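Local coordinates for protein SAM-dependent methyltransferase (Streptococcus pneumoniae, PDB 3KR9) that probably transfers a methyl group from S-adenosylmethionine to N1 of an adenine base in tRNA, at residues G50-A55 against V70-G75; K40-G45 against E66-R71; V138-L143 against P171-E176; D125-L130 against F149-V154. All blocks are in the same frame, centred on the assembly; numbering follows the deposited sequence.

Contact 1: residues G50-A55 against V70-G75; sequences GPYQSA and VRLANG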
loop_
_atom_site.group_PDB
_atom_site.type_symbol
_atom_site.label_atom_id
_atom_site.label_comp_id
_atom_site.label_asym_id
_atom_site.label_seq_id
_atom_site.Cartn_x
_atom_site.Cartn_y
_atom_site.Cartn_z
ATOM N N GLY A 50 5.208 21.793 -4.857
ATOM C CA GLY A 50 5.508 21.874 -3.421
ATOM C C GLY A 50 6.251 20.641 -2.852
ATOM O O GLY A 50 7.391 20.735 -2.451
ATOM N N PRO A 51 5.589 19.480 -2.811
ATOM C CA PRO A 51 6.244 18.216 -2.387
ATOM C C PRO A 51 7.541 17.953 -3.182
ATOM O O PRO A 51 8.545 17.544 -2.614
ATOM C CB PRO A 51 5.178 17.170 -2.721
ATOM C CG PRO A 51 3.874 17.878 -2.422
ATOM C CD PRO A 51 4.116 19.341 -2.876
ATOM N N TYR A 52 7.532 18.126 -4.498
ATOM C CA TYR A 52 8.819 18.093 -5.223
ATOM C C TYR A 52 9.934 18.951 -4.590
ATOM O O TYR A 52 11.037 18.485 -4.422
ATOM C CB TYR A 52 8.686 18.605 -6.617
ATOM C CG TYR A 52 10.017 18.715 -7.354
ATOM C CD1 TYR A 52 10.649 17.589 -7.807
ATOM C CD2 TYR A 52 10.603 19.969 -7.657
ATOM C CE1 TYR A 52 11.838 17.660 -8.538
ATOM C CE2 TYR A 52 11.851 20.045 -8.373
ATOM C CZ TYR A 52 12.444 18.878 -8.802
ATOM O OH TYR A 52 13.654 18.839 -9.485
ATOM N N GLN A 53 9.684 20.249 -4.373
ATOM C CA GLN A 53 10.739 21.112 -3.826
ATOM C C GLN A 53 11.158 20.681 -2.404
ATOM O O GLN A 53 12.339 20.763 -2.056
ATOM C CB GLN A 53 10.276 22.576 -3.772
ATOM C CG GLN A 53 10.285 23.239 -5.155
ATOM C CD GLN A 53 11.703 23.373 -5.708
ATOM O OE1 GLN A 53 12.664 23.491 -4.960
ATOM N NE2 GLN A 53 11.825 23.384 -7.019
ATOM N N SER A 54 10.193 20.258 -1.576
ATOM C CA SER A 54 10.549 19.808 -0.224
ATOM C C SER A 54 11.456 18.556 -0.301
ATOM O O SER A 54 12.470 18.458 0.421
ATOM C CB SER A 54 9.296 19.527 0.625
ATOM O OG SER A 54 9.615 18.792 1.834
ATOM N N ALA A 55 11.121 17.629 -1.207
ATOM C CA ALA A 55 11.929 16.407 -1.338
ATOM C C ALA A 55 13.324 16.802 -1.824
ATOM O O ALA A 55 14.310 16.267 -1.309
ATOM C CB ALA A 55 11.287 15.416 -2.331
ATOM N N VAL A 70 15.430 13.150 -7.255
ATOM C CA VAL A 70 14.059 13.604 -7.050
ATOM C C VAL A 70 13.538 14.040 -8.425
ATOM O O VAL A 70 14.199 14.816 -9.134
ATOM C CB VAL A 70 13.939 14.791 -6.067
ATOM C CG1 VAL A 70 12.419 15.081 -5.752
ATOM C CG2 VAL A 70 14.739 14.511 -4.788
ATOM N N ARG A 71 12.404 13.481 -8.822
ATOM C CA ARG A 71 11.893 13.733 -10.154
ATOM C C ARG A 71 10.452 14.182 -10.077
ATOM O O ARG A 71 9.662 13.649 -9.241
ATOM C CB ARG A 71 12.019 12.456 -10.993
ATOM C CG ARG A 71 13.447 12.038 -11.257
ATOM C CD ARG A 71 13.490 10.694 -11.971
ATOM N NE ARG A 71 14.856 10.335 -12.354
ATOM C CZ ARG A 71 15.179 9.149 -12.868
ATOM N NH1 ARG A 71 14.219 8.257 -13.085
ATOM N NH2 ARG A 71 16.435 8.861 -13.203
ATOM N N LEU A 72 10.118 15.175 -10.930
ATOM C CA LEU A 72 8.811 15.736 -11.003
ATOM C C LEU A 72 8.077 14.974 -12.116
ATOM O O LEU A 72 8.436 15.132 -13.270
ATOM C CB LEU A 72 8.957 17.220 -11.437
ATOM C CG LEU A 72 7.616 17.867 -11.660
ATOM C CD1 LEU A 72 6.884 17.944 -10.279
ATOM C CD2 LEU A 72 7.823 19.269 -12.339
ATOM N N ALA A 73 7.102 14.132 -11.766
ATOM C CA ALA A 73 6.448 13.248 -12.748
ATOM C C ALA A 73 5.353 12.511 -12.044
ATOM O O ALA A 73 5.389 12.341 -10.798
ATOM C CB ALA A 73 7.429 12.259 -13.371
ATOM N N ASN A 74 4.348 12.119 -12.802
ATOM C CA ASN A 74 3.212 11.451 -12.182
ATOM C C ASN A 74 3.406 9.934 -12.117
ATOM O O ASN A 74 3.613 9.274 -13.150
ATOM C CB ASN A 74 1.978 11.733 -12.977
ATOM C CG ASN A 74 0.744 11.172 -12.325
ATOM O OD1 ASN A 74 0.479 11.373 -11.113
ATOM N ND2 ASN A 74 -0.041 10.489 -13.114
ATOM N N GLY A 75 3.292 9.403 -10.909
ATOM C CA GLY A 75 3.326 7.957 -10.678
ATOM C C GLY A 75 4.546 7.318 -11.273
ATOM O O GLY A 75 5.659 7.719 -10.977
HETATM O O HOH W 1 15.448 17.182 -8.971
#
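Tyr52 and Ala55, one helical turn apart, both aim their CB atoms at strand 70-72, where one branch of Val70 meets them both. That branch is CG1: it lies 3.6 Å from Ala55 CB and 3.7 Å from Tyr52 CD1. With chi1 at -172° this methyl is turned trans to its own backbone N, while CG2 lies trans to the carbonyl carbon of Val70 and rests 3.9 Å from Ala55 O. Branching at CB thus lets one valine serve two places on the helix, and the small methyl of Ala55 allows helix and strand to come close.

The tyrosine leaves its helix with CG trans to N (chi1 174°), which carries the ring across the strand. Leu72 CB sits over one face of that ring, 4.0 Å from Tyr52 CD1, and Leu72 CD1 reaches back toward Tyr52 CB. Val70 CG1 and the carbonyl carbon of Arg71 approach the ring obliquely. Tyrosine suits this place because its ring packs against apolar groups while its OH can meet water.

This is the second half of a beta-alpha-beta crossover of the class I Rossmann-like fold: within helix 49-61, the axis of residues 50-55 runs at 164° to that of 70-72 and passes it at 8.5 Å. Both Tyr52 and Ala55 also touch Glu46, at the end of the preceding strand.

At the outer end of the ring the hydroxyl joins the strand through water. Val70 O accepts a hydrogen bond of 2.7 Å from water 1, which lies a short 2.5 Å from Tyr52 OH.

Contact 2: residues K40-G45 against E66-R71; sequences KSAIAG and EKIQVR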
loop_
_atom_site.group_PDB
_atom_site.type_symbol
_atom_site.label_atom_id
_atom_site.label_comp_id
_atom_site.label_asym_id
_atom_site.label_seq_id
_atom_site.Cartn_x
_atom_site.Cartn_y
_atom_site.Cartn_z
ATOM N N LYS A 40 20.917 0.906 -1.825
ATOM C CA LYS A 40 22.047 1.558 -2.472
ATOM C C LYS A 40 21.720 2.988 -2.907
ATOM O O LYS A 40 22.603 3.854 -2.989
ATOM C CB LYS A 40 22.434 0.778 -3.722
ATOM C CG LYS A 40 23.597 1.375 -4.495
ATOM C CD LYS A 40 24.804 1.684 -3.606
ATOM C CE LYS A 40 25.828 2.602 -4.299
ATOM N NZ LYS A 40 25.395 4.058 -4.210
ATOM N N SER A 41 20.466 3.221 -3.232
ATOM C CA SER A 41 20.086 4.491 -3.828
ATOM C C SER A 41 18.603 4.478 -4.100
ATOM O O SER A 41 17.958 3.445 -4.011
ATOM C CB SER A 41 20.829 4.743 -5.112
ATOM O OG SER A 41 20.504 3.739 -6.071
ATOM N N ALA A 42 18.066 5.637 -4.459
ATOM C CA ALA A 42 16.638 5.763 -4.601
ATOM C C ALA A 42 16.276 6.897 -5.561
ATOM O O ALA A 42 17.126 7.716 -5.965
ATOM C CB ALA A 42 15.968 5.943 -3.233
ATOM N N ILE A 43 15.034 6.832 -6.029
ATOM C CA ILE A 43 14.400 7.868 -6.769
ATOM C C ILE A 43 13.141 8.165 -5.940
ATOM O O ILE A 43 12.468 7.236 -5.522
ATOM C CB ILE A 43 14.022 7.375 -8.188
ATOM C CG1 ILE A 43 15.295 7.130 -8.995
ATOM C CG2 ILE A 43 13.231 8.413 -8.902
ATOM C CD1 ILE A 43 15.057 6.250 -10.221
ATOM N N ALA A 44 12.878 9.443 -5.657
ATOM C CA ALA A 44 11.664 9.915 -5.015
ATOM C C ALA A 44 10.831 10.645 -6.096
ATOM O O ALA A 44 11.243 11.708 -6.563
ATOM C CB ALA A 44 12.016 10.922 -3.856
ATOM N N GLY A 45 9.682 10.090 -6.470
ATOM C CA GLY A 45 8.832 10.714 -7.482
ATOM C C GLY A 45 7.860 11.638 -6.803
ATOM O O GLY A 45 7.367 11.315 -5.751
ATOM N N GLU A 66 23.919 12.482 -4.471
ATOM C CA GLU A 66 24.542 11.422 -5.301
ATOM C C GLU A 66 23.804 10.079 -5.184
ATOM O O GLU A 66 24.068 9.169 -5.951
ATOM C CB GLU A 66 26.018 11.203 -4.915
ATOM C CG GLU A 66 26.872 12.440 -5.182
ATOM C CD GLU A 66 26.871 12.789 -6.635
ATOM O OE1 GLU A 66 26.594 11.881 -7.447
ATOM O OE2 GLU A 66 27.144 13.954 -6.985
ATOM N N LYS A 67 22.902 9.958 -4.206
ATOM C CA LYS A 67 22.263 8.666 -3.939
ATOM C C LYS A 67 20.744 8.700 -4.060
ATOM O O LYS A 67 20.104 7.654 -4.176
ATOM C CB LYS A 67 22.632 8.155 -2.531
ATOM C CG LYS A 67 24.149 7.976 -2.294
ATOM C CD LYS A 67 24.374 6.993 -1.153
ATOM C CE LYS A 67 25.809 6.525 -1.079
ATOM N NZ LYS A 67 26.401 6.651 -2.423
ATOM N N ILE A 68 20.163 9.891 -4.008
ATOM C CA ILE A 68 18.720 10.034 -4.193
ATOM C C ILE A 68 18.390 11.113 -5.209
ATOM O O ILE A 68 18.694 12.314 -4.995
ATOM C CB ILE A 68 18.020 10.334 -2.847
ATOM C CG1 ILE A 68 18.422 9.292 -1.800
ATOM C CG2 ILE A 68 16.471 10.486 -2.988
ATOM C CD1 ILE A 68 17.882 9.640 -0.388
ATOM N N GLN A 69 17.781 10.675 -6.325
ATOM C CA GLN A 69 17.240 11.595 -7.335
ATOM C C GLN A 69 15.815 11.893 -7.010
ATOM O O GLN A 69 15.052 10.986 -6.559
ATOM C CB GLN A 69 17.312 10.994 -8.745
ATOM C CG GLN A 69 18.740 10.773 -9.247
ATOM C CD GLN A 69 18.735 9.882 -10.464
ATOM O OE1 GLN A 69 18.480 10.344 -11.594
ATOM N NE2 GLN A 69 18.916 8.597 -10.238
ATOM N N VAL A 70 15.430 13.150 -7.255
ATOM C CA VAL A 70 14.059 13.604 -7.050
ATOM C C VAL A 70 13.538 14.040 -8.425
ATOM O O VAL A 70 14.199 14.816 -9.134
ATOM C CB VAL A 70 13.939 14.791 -6.067
ATOM C CG1 VAL A 70 12.419 15.081 -5.752
ATOM C CG2 VAL A 70 14.739 14.511 -4.788
ATOM N N ARG A 71 12.404 13.481 -8.822
ATOM C CA ARG A 71 11.893 13.733 -10.154
ATOM C C ARG A 71 10.452 14.182 -10.077
ATOM O O ARG A 71 9.662 13.649 -9.241
ATOM C CB ARG A 71 12.019 12.456 -10.993
ATOM C CG ARG A 71 13.447 12.038 -11.257
ATOM C CD ARG A 71 13.490 10.694 -11.971
ATOM N NE ARG A 71 14.856 10.335 -12.354
ATOM C CZ ARG A 71 15.179 9.149 -12.868
ATOM N NH1 ARG A 71 14.219 8.257 -13.085
ATOM N NH2 ARG A 71 16.435 8.861 -13.203
HETATM O O HOH W 2 19.126 7.592 -7.439
#
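Ala42 and Ala44 lace their backbone to Lys67, Gln69 and Arg71 in regular parallel register, the axes of 41-45 and 68-71 4.6 Å apart and only 16° from parallel. Ala42 N donates to Lys67 O (2.9 Å) and Ala42 O receives Gln69 N (3.1 Å); Ala44 repeats the pattern with Gln69 O (2.8 Å) and Arg71 N (3.1 Å). CA-H...O contacts from Ile68, Ile43, Val70 and Gly45 fill in between the bonds. This ladder is the tight part of the contact.

On the face bearing Ile43, side chains continue the order. Ile43 CD1 lies over one face of the Arg71 guanidinium, 3.6 Å from Arg71 NH1, so the apolar branch supports the flat cation. The arginine reaches it with a chain extended from CG to NE. Its NH2 bonds Gln69 OE1 at 3.0 Å, well out of the amide plane, and NH1 binds Ala78 O and forms a salt bridge with Asp83. Gln69 NE2 donates to water 2, which itself donates to Ala42 O.

The start of the pair is looser and more exposed to solvent. Here the lysine chains cross at about a right angle and bring Lys40 NZ to 3.3 Å from Lys67 NZ, two donors of like charge that do not bond each other; solvent may screen them. Long, flexible lysines are at home on such a margin.

Strand 68-72 is the sheet's outermost strand on this side, while strand 39-46 bonds also to strand 17-22. Helix 28-35 covers Ala42 and Ile68, whose small and branched side chains fit beneath it, and helix 49-61 covers Ile68 and Val70.

Contact 3: residues V138-L143 against P171-E176; sequences VAESIL and PFLSKE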
loop_
_atom_site.group_PDB
_atom_site.type_symbol
_atom_site.label_atom_id
_atom_site.label_comp_id
_atom_site.label_asym_id
_atom_site.label_seq_id
_atom_site.Cartn_x
_atom_site.Cartn_y
_atom_site.Cartn_z
ATOM N N VAL A 138 2.741 -11.695 -1.403
ATOM C CA VAL A 138 3.670 -12.612 -0.695
ATOM C C VAL A 138 3.807 -12.262 0.791
ATOM O O VAL A 138 4.473 -12.993 1.553
ATOM C CB VAL A 138 5.094 -12.607 -1.308
ATOM C CG1 VAL A 138 5.091 -13.039 -2.801
ATOM C CG2 VAL A 138 5.793 -11.260 -1.049
ATOM N N ALA A 139 3.173 -11.180 1.223
ATOM C CA ALA A 139 3.158 -10.826 2.650
ATOM C C ALA A 139 2.165 -9.680 2.864
ATOM O O ALA A 139 1.892 -8.885 1.923
ATOM C CB ALA A 139 4.581 -10.411 3.116
ATOM N N GLU A 140 1.589 -9.618 4.066
ATOM C CA GLU A 140 0.737 -8.500 4.423
ATOM C C GLU A 140 0.956 -8.121 5.874
ATOM O O GLU A 140 1.177 -8.996 6.731
ATOM C CB GLU A 140 -0.743 -8.827 4.219
ATOM C CG GLU A 140 -1.132 -9.296 2.823
ATOM C CD GLU A 140 -2.628 -9.556 2.729
ATOM O OE1 GLU A 140 -3.111 -10.370 3.533
ATOM O OE2 GLU A 140 -3.328 -8.978 1.850
ATOM N N SER A 141 0.853 -6.851 6.182
ATOM C CA SER A 141 0.888 -6.414 7.556
ATOM C C SER A 141 -0.156 -5.387 7.818
ATOM O O SER A 141 -0.550 -4.738 6.912
ATOM C CB SER A 141 2.255 -5.892 7.923
ATOM O OG SER A 141 3.244 -6.814 7.584
ATOM N N ILE A 142 -0.580 -5.237 9.064
ATOM C CA ILE A 142 -1.605 -4.230 9.354
ATOM C C ILE A 142 -1.238 -3.532 10.659
ATOM O O ILE A 142 -0.827 -4.178 11.612
ATOM C CB ILE A 142 -3.023 -4.855 9.433
ATOM C CG1 ILE A 142 -4.081 -3.767 9.610
ATOM C CG2 ILE A 142 -3.097 -5.923 10.607
ATOM C CD1 ILE A 142 -5.549 -4.224 9.303
ATOM N N LEU A 143 -1.346 -2.215 10.702
ATOM C CA LEU A 143 -1.018 -1.496 11.927
ATOM C C LEU A 143 -2.085 -0.503 12.262
ATOM O O LEU A 143 -2.972 -0.232 11.444
ATOM C CB LEU A 143 0.328 -0.775 11.808
ATOM C CG LEU A 143 0.319 0.428 10.865
ATOM C CD1 LEU A 143 0.979 1.611 11.521
ATOM C CD2 LEU A 143 1.002 0.100 9.525
ATOM N N PRO A 171 -5.099 -12.502 2.156
ATOM C CA PRO A 171 -4.752 -13.929 2.331
ATOM C C PRO A 171 -3.807 -14.147 3.487
ATOM O O PRO A 171 -3.848 -15.208 4.084
ATOM C CB PRO A 171 -3.994 -14.297 1.038
ATOM C CG PRO A 171 -3.568 -12.944 0.457
ATOM C CD PRO A 171 -4.614 -11.958 0.872
ATOM N N PHE A 172 -2.888 -13.215 3.745
ATOM C CA PHE A 172 -2.066 -13.316 4.971
ATOM C C PHE A 172 -2.755 -12.738 6.211
ATOM O O PHE A 172 -2.764 -13.395 7.252
ATOM C CB PHE A 172 -0.641 -12.740 4.774
ATOM C CG PHE A 172 0.110 -13.406 3.648
ATOM C CD1 PHE A 172 1.018 -14.429 3.906
ATOM C CD2 PHE A 172 -0.223 -13.117 2.318
ATOM C CE1 PHE A 172 1.698 -15.082 2.862
ATOM C CE2 PHE A 172 0.426 -13.751 1.287
ATOM C CZ PHE A 172 1.389 -14.746 1.555
ATOM N N LEU A 173 -3.332 -11.538 6.135
ATOM C CA LEU A 173 -3.980 -10.919 7.338
ATOM C C LEU A 173 -5.090 -11.804 7.924
ATOM O O LEU A 173 -5.238 -11.934 9.134
ATOM C CB LEU A 173 -4.589 -9.508 7.020
ATOM C CG LEU A 173 -3.594 -8.442 6.456
ATOM C CD1 LEU A 173 -4.317 -7.195 6.105
ATOM C CD2 LEU A 173 -2.508 -8.129 7.466
ATOM N N SER A 174 -5.873 -12.422 7.069
ATOM C CA SER A 174 -7.034 -13.200 7.540
ATOM C C SER A 174 -6.547 -14.538 8.168
ATOM O O SER A 174 -7.286 -15.214 8.907
ATOM C CB SER A 174 -7.963 -13.498 6.354
ATOM O OG SER A 174 -7.354 -14.531 5.618
ATOM N N LYS A 175 -5.306 -14.909 7.864
ATOM C CA LYS A 175 -4.721 -16.114 8.467
ATOM C C LYS A 175 -4.082 -15.825 9.846
ATOM O O LYS A 175 -4.270 -16.577 10.778
ATOM C CB LYS A 175 -3.744 -16.797 7.506
ATOM C CG LYS A 175 -3.285 -18.162 8.014
ATOM C CD LYS A 175 -2.266 -18.800 7.065
ATOM C CE LYS A 175 -1.811 -20.146 7.618
ATOM N NZ LYS A 175 -1.057 -19.908 8.880
ATOM N N GLU A 176 -3.383 -14.706 9.974
ATOM C CA GLU A 176 -2.801 -14.242 11.236
ATOM C C GLU A 176 -3.855 -13.810 12.271
ATOM O O GLU A 176 -3.699 -14.105 13.467
ATOM C CB GLU A 176 -1.879 -13.045 10.965
ATOM C CG GLU A 176 -2.561 -12.022 10.034
ATOM C CD GLU A 176 -2.538 -10.573 10.564
ATOM O OE1 GLU A 176 -1.410 -9.935 10.537
ATOM O OE2 GLU A 176 -3.663 -10.120 10.973
HETATM O O HOH W 3 -0.017 -11.037 7.904
HETATM O O HOH W 4 0.362 -7.593 10.735
#
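Extended strand 138-143 passes the loop that leads into helix 173-176, the two backbones coming nearest at Glu140 and Phe172, whose CA atoms are 5.6 Å apart. The strand is the outermost one at the antiparallel end of the Rossmann-like sheet, and Glu140 is its main link to the short helix.

With chi1 at -55° and an extended chain beyond CG, Glu140 carries its carboxylate to the N-H groups of Phe172 and Leu173. Glu140 OE1 accepts a nearly straight bond from Leu173 N (2.9 Å, 169°), met nearly along the C-O axis, and a weak, bent one from Phe172 N (2.9 Å). Two backbone N-H groups pointing at one oxygen would be expected to favour a negative charge, and OE2 is further balanced by a salt bridge to Arg127 NE. A glutamate suits this buried place because it can serve both.

Apolar groups pack around this grip. Leu173 CD2 reaches 3.6 Å from Ser141 C and 3.9 Å from Ile142 CB, and Leu173 CG lies 3.6 Å from Glu140 CB. Helix 179-198 packs behind, Phe181 touching Leu173.

Water may add a further link, but a tentative one, because the Glu176 side chain is doubtfully placed. As modelled, its OE2 accepts from Ser178 N and its OE1 from two waters; one of these, water 4, also accepts from Ile142 N at 3.0 Å.

The Phe172 ring lies flat over the strand backbone in a CH-pi contact. The Ala139 methyl points away, leaving Ala139 CA to face the ring, 4.1 Å from the Phe172 centroid and almost on its normal (9°).

Contact 4: residues D125-L130 against F149-V154; sequences DLRIWL and FYEILV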
loop_
_atom_site.group_PDB
_atom_site.type_symbol
_atom_site.label_atom_id
_atom_site.label_comp_id
_atom_site.label_asym_id
_atom_site.label_seq_id
_atom_site.Cartn_x
_atom_site.Cartn_y
_atom_site.Cartn_z
ATOM N N ASP A 125 -10.411 -3.886 -3.849
ATOM C CA ASP A 125 -10.270 -3.583 -5.303
ATOM C C ASP A 125 -8.817 -3.570 -5.739
ATOM O O ASP A 125 -8.505 -3.950 -6.845
ATOM C CB ASP A 125 -10.877 -2.198 -5.721
ATOM C CG ASP A 125 -12.330 -2.038 -5.254
ATOM O OD1 ASP A 125 -13.076 -3.006 -5.387
ATOM O OD2 ASP A 125 -12.713 -0.987 -4.714
ATOM N N LEU A 126 -7.903 -3.151 -4.895
ATOM C CA LEU A 126 -6.507 -3.278 -5.325
ATOM C C LEU A 126 -6.094 -4.794 -5.441
ATOM O O LEU A 126 -5.228 -5.136 -6.240
ATOM C CB LEU A 126 -5.567 -2.601 -4.289
ATOM C CG LEU A 126 -4.050 -2.673 -4.487
ATOM C CD1 LEU A 126 -3.590 -2.174 -5.897
ATOM C CD2 LEU A 126 -3.389 -1.784 -3.348
ATOM N N ARG A 127 -6.646 -5.656 -4.586
ATOM C CA ARG A 127 -6.187 -7.071 -4.587
ATOM C C ARG A 127 -6.699 -7.703 -5.898
ATOM O O ARG A 127 -6.031 -8.521 -6.505
ATOM C CB ARG A 127 -6.703 -7.822 -3.347
ATOM C CG ARG A 127 -6.004 -7.463 -2.074
ATOM C CD ARG A 127 -6.375 -8.504 -0.928
ATOM N NE ARG A 127 -5.702 -8.155 0.317
ATOM C CZ ARG A 127 -6.211 -7.322 1.222
ATOM N NH1 ARG A 127 -7.453 -6.841 1.080
ATOM N NH2 ARG A 127 -5.506 -7.030 2.313
ATOM N N ILE A 128 -7.900 -7.298 -6.319
ATOM C CA ILE A 128 -8.522 -7.771 -7.608
ATOM C C ILE A 128 -7.656 -7.299 -8.767
ATOM O O ILE A 128 -7.270 -8.045 -9.678
ATOM C CB ILE A 128 -9.972 -7.233 -7.692
ATOM C CG1 ILE A 128 -10.821 -7.980 -6.674
ATOM C CG2 ILE A 128 -10.580 -7.272 -9.185
ATOM C CD1 ILE A 128 -12.079 -7.247 -6.274
ATOM N N TRP A 129 -7.297 -6.049 -8.716
ATOM C CA TRP A 129 -6.435 -5.512 -9.765
ATOM C C TRP A 129 -5.132 -6.283 -9.854
ATOM O O TRP A 129 -4.714 -6.698 -10.957
ATOM C CB TRP A 129 -6.144 -4.019 -9.523
ATOM C CG TRP A 129 -5.456 -3.476 -10.713
ATOM C CD1 TRP A 129 -6.041 -2.942 -11.819
ATOM C CD2 TRP A 129 -4.043 -3.483 -10.950
ATOM N NE1 TRP A 129 -5.049 -2.599 -12.735
ATOM C CE2 TRP A 129 -3.828 -2.956 -12.233
ATOM C CE3 TRP A 129 -2.937 -3.934 -10.211
ATOM C CZ2 TRP A 129 -2.548 -2.806 -12.784
ATOM C CZ3 TRP A 129 -1.667 -3.817 -10.768
ATOM C CH2 TRP A 129 -1.483 -3.208 -12.036
ATOM N N LEU A 130 -4.475 -6.499 -8.709
ATOM C CA LEU A 130 -3.184 -7.192 -8.682
ATOM C C LEU A 130 -3.293 -8.561 -9.301
ATOM O O LEU A 130 -2.506 -8.934 -10.198
ATOM C CB LEU A 130 -2.651 -7.345 -7.231
ATOM C CG LEU A 130 -2.164 -6.037 -6.616
ATOM C CD1 LEU A 130 -2.156 -6.122 -5.091
ATOM C CD2 LEU A 130 -0.776 -5.640 -7.201
ATOM N N PHE A 149 -6.469 2.567 10.942
ATOM C CA PHE A 149 -5.888 1.261 10.561
ATOM C C PHE A 149 -5.357 1.293 9.136
ATOM O O PHE A 149 -6.048 1.757 8.215
ATOM C CB PHE A 149 -6.952 0.181 10.648
ATOM C CG PHE A 149 -7.570 0.096 11.994
ATOM C CD1 PHE A 149 -6.853 -0.438 13.075
ATOM C CD2 PHE A 149 -8.832 0.587 12.205
ATOM C CE1 PHE A 149 -7.422 -0.469 14.342
ATOM C CE2 PHE A 149 -9.403 0.579 13.476
ATOM C CZ PHE A 149 -8.691 0.033 14.551
ATOM N N TYR A 150 -4.170 0.770 8.943
ATOM C CA TYR A 150 -3.507 0.806 7.631
ATOM C C TYR A 150 -2.994 -0.591 7.243
ATOM O O TYR A 150 -2.219 -1.219 8.012
ATOM C CB TYR A 150 -2.312 1.786 7.667
ATOM C CG TYR A 150 -2.751 3.197 7.987
ATOM C CD1 TYR A 150 -3.243 4.030 6.987
ATOM C CD2 TYR A 150 -2.726 3.682 9.297
ATOM C CE1 TYR A 150 -3.678 5.310 7.264
ATOM C CE2 TYR A 150 -3.170 4.977 9.585
ATOM C CZ TYR A 150 -3.627 5.778 8.564
ATOM O OH TYR A 150 -4.065 7.048 8.838
ATOM N N GLU A 151 -3.378 -1.062 6.061
ATOM C CA GLU A 151 -2.847 -2.355 5.548
ATOM C C GLU A 151 -1.651 -2.065 4.643
ATOM O O GLU A 151 -1.606 -0.996 4.003
ATOM C CB GLU A 151 -3.939 -3.084 4.752
ATOM C CG GLU A 151 -5.158 -3.426 5.617
ATOM C CD GLU A 151 -6.151 -4.273 4.878
ATOM O OE1 GLU A 151 -5.782 -4.758 3.803
ATOM O OE2 GLU A 151 -7.301 -4.443 5.339
ATOM N N ILE A 152 -0.681 -2.975 4.647
ATOM C CA ILE A 152 0.495 -2.957 3.745
ATOM C C ILE A 152 0.512 -4.301 2.952
ATOM O O ILE A 152 0.491 -5.386 3.563
ATOM C CB ILE A 152 1.830 -2.840 4.568
ATOM C CG1 ILE A 152 1.882 -1.497 5.335
ATOM C CG2 ILE A 152 3.086 -3.063 3.676
ATOM C CD1 ILE A 152 2.944 -1.482 6.417
ATOM N N LEU A 153 0.558 -4.235 1.608
ATOM C CA LEU A 153 0.575 -5.414 0.776
ATOM C C LEU A 153 1.926 -5.501 0.098
ATOM O O LEU A 153 2.388 -4.509 -0.491
ATOM C CB LEU A 153 -0.484 -5.324 -0.316
ATOM C CG LEU A 153 -1.936 -5.583 0.045
ATOM C CD1 LEU A 153 -2.377 -4.878 1.337
ATOM C CD2 LEU A 153 -2.807 -5.144 -1.180
ATOM N N VAL A 154 2.558 -6.678 0.183
ATOM C CA VAL A 154 3.850 -6.886 -0.491
ATOM C C VAL A 154 3.588 -7.823 -1.672
ATOM O O VAL A 154 2.916 -8.819 -1.519
ATOM C CB VAL A 154 4.900 -7.563 0.418
ATOM C CG1 VAL A 154 6.295 -7.541 -0.289
ATOM C CG2 VAL A 154 4.995 -6.890 1.850
HETATM O O HOH W 5 -8.789 -5.212 3.460
#
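Arg127 NH2 gives Glu151 OE1 a hydrogen bond of 2.7 Å (147°), part of a buried salt bridge between helix 123-132 and strand 148-157. In the Rossmann-like sheet this strand runs antiparallel to its neighbours 114-119 and 135-145, and the helix packs over it, the axes of 125-130 and 149-154 almost parallel (6°) and 11.3 Å apart.

Arg127, extended from CG to NE, and Glu151, extended beyond CG, reach toward each other across that gap. The guanidinium and carboxylate planes are 41° apart; OE1 is met on its syn side, out of the carboxylate plane. Val167 O shares the cation through NH1. Glu151 OE2 meets Lys184 NZ and lies 2.5 Å from water 5, which appears to donate to it and also receives Arg127 NH1 at 3.2 Å. Such a network of opposite charges would be expected to keep both groups ionised despite their burial, and it restrains the rotation of the guanidinium.

Leucines complete the contact. Leu153 lies across the arginine, CD2 over one guanidinium face and Leu153 CD1 3.9 Å from Arg127 NH2, so an apolar side chain covers the flat cation while leaving its edges for bonding. The same CD2 meets Arg127 CG at 4.0 Å and slides past Leu126 CD2, also at 4.0 Å. One turn on, Leu130 CD1 comes obliquely to 4.1 Å from Leu153 CD2.

All four contacts belong to one mixed sheet, at its two ends. Contacts 1 and 2 share Val70 and Arg71 of the outermost strand 68-72, their centres 11 Å apart; contact 1 packs that strand on a helix and contact 2 pairs it with its neighbour. Contacts 3 and 4, centres 10 Å apart, adjoin directly: Ser141 O and Ile152 N form a probable hydrogen bond of 2.9 Å, and Arg127 joins Glu140 to Glu151. The centres of contacts 1 and 3 are about 31 Å apart. Class I methyltransferases commonly bind the cofactor at the carboxyl ends of the parallel strands, so that end of strand 39-46, which contact 1 reaches through Glu46, probably lies near its site.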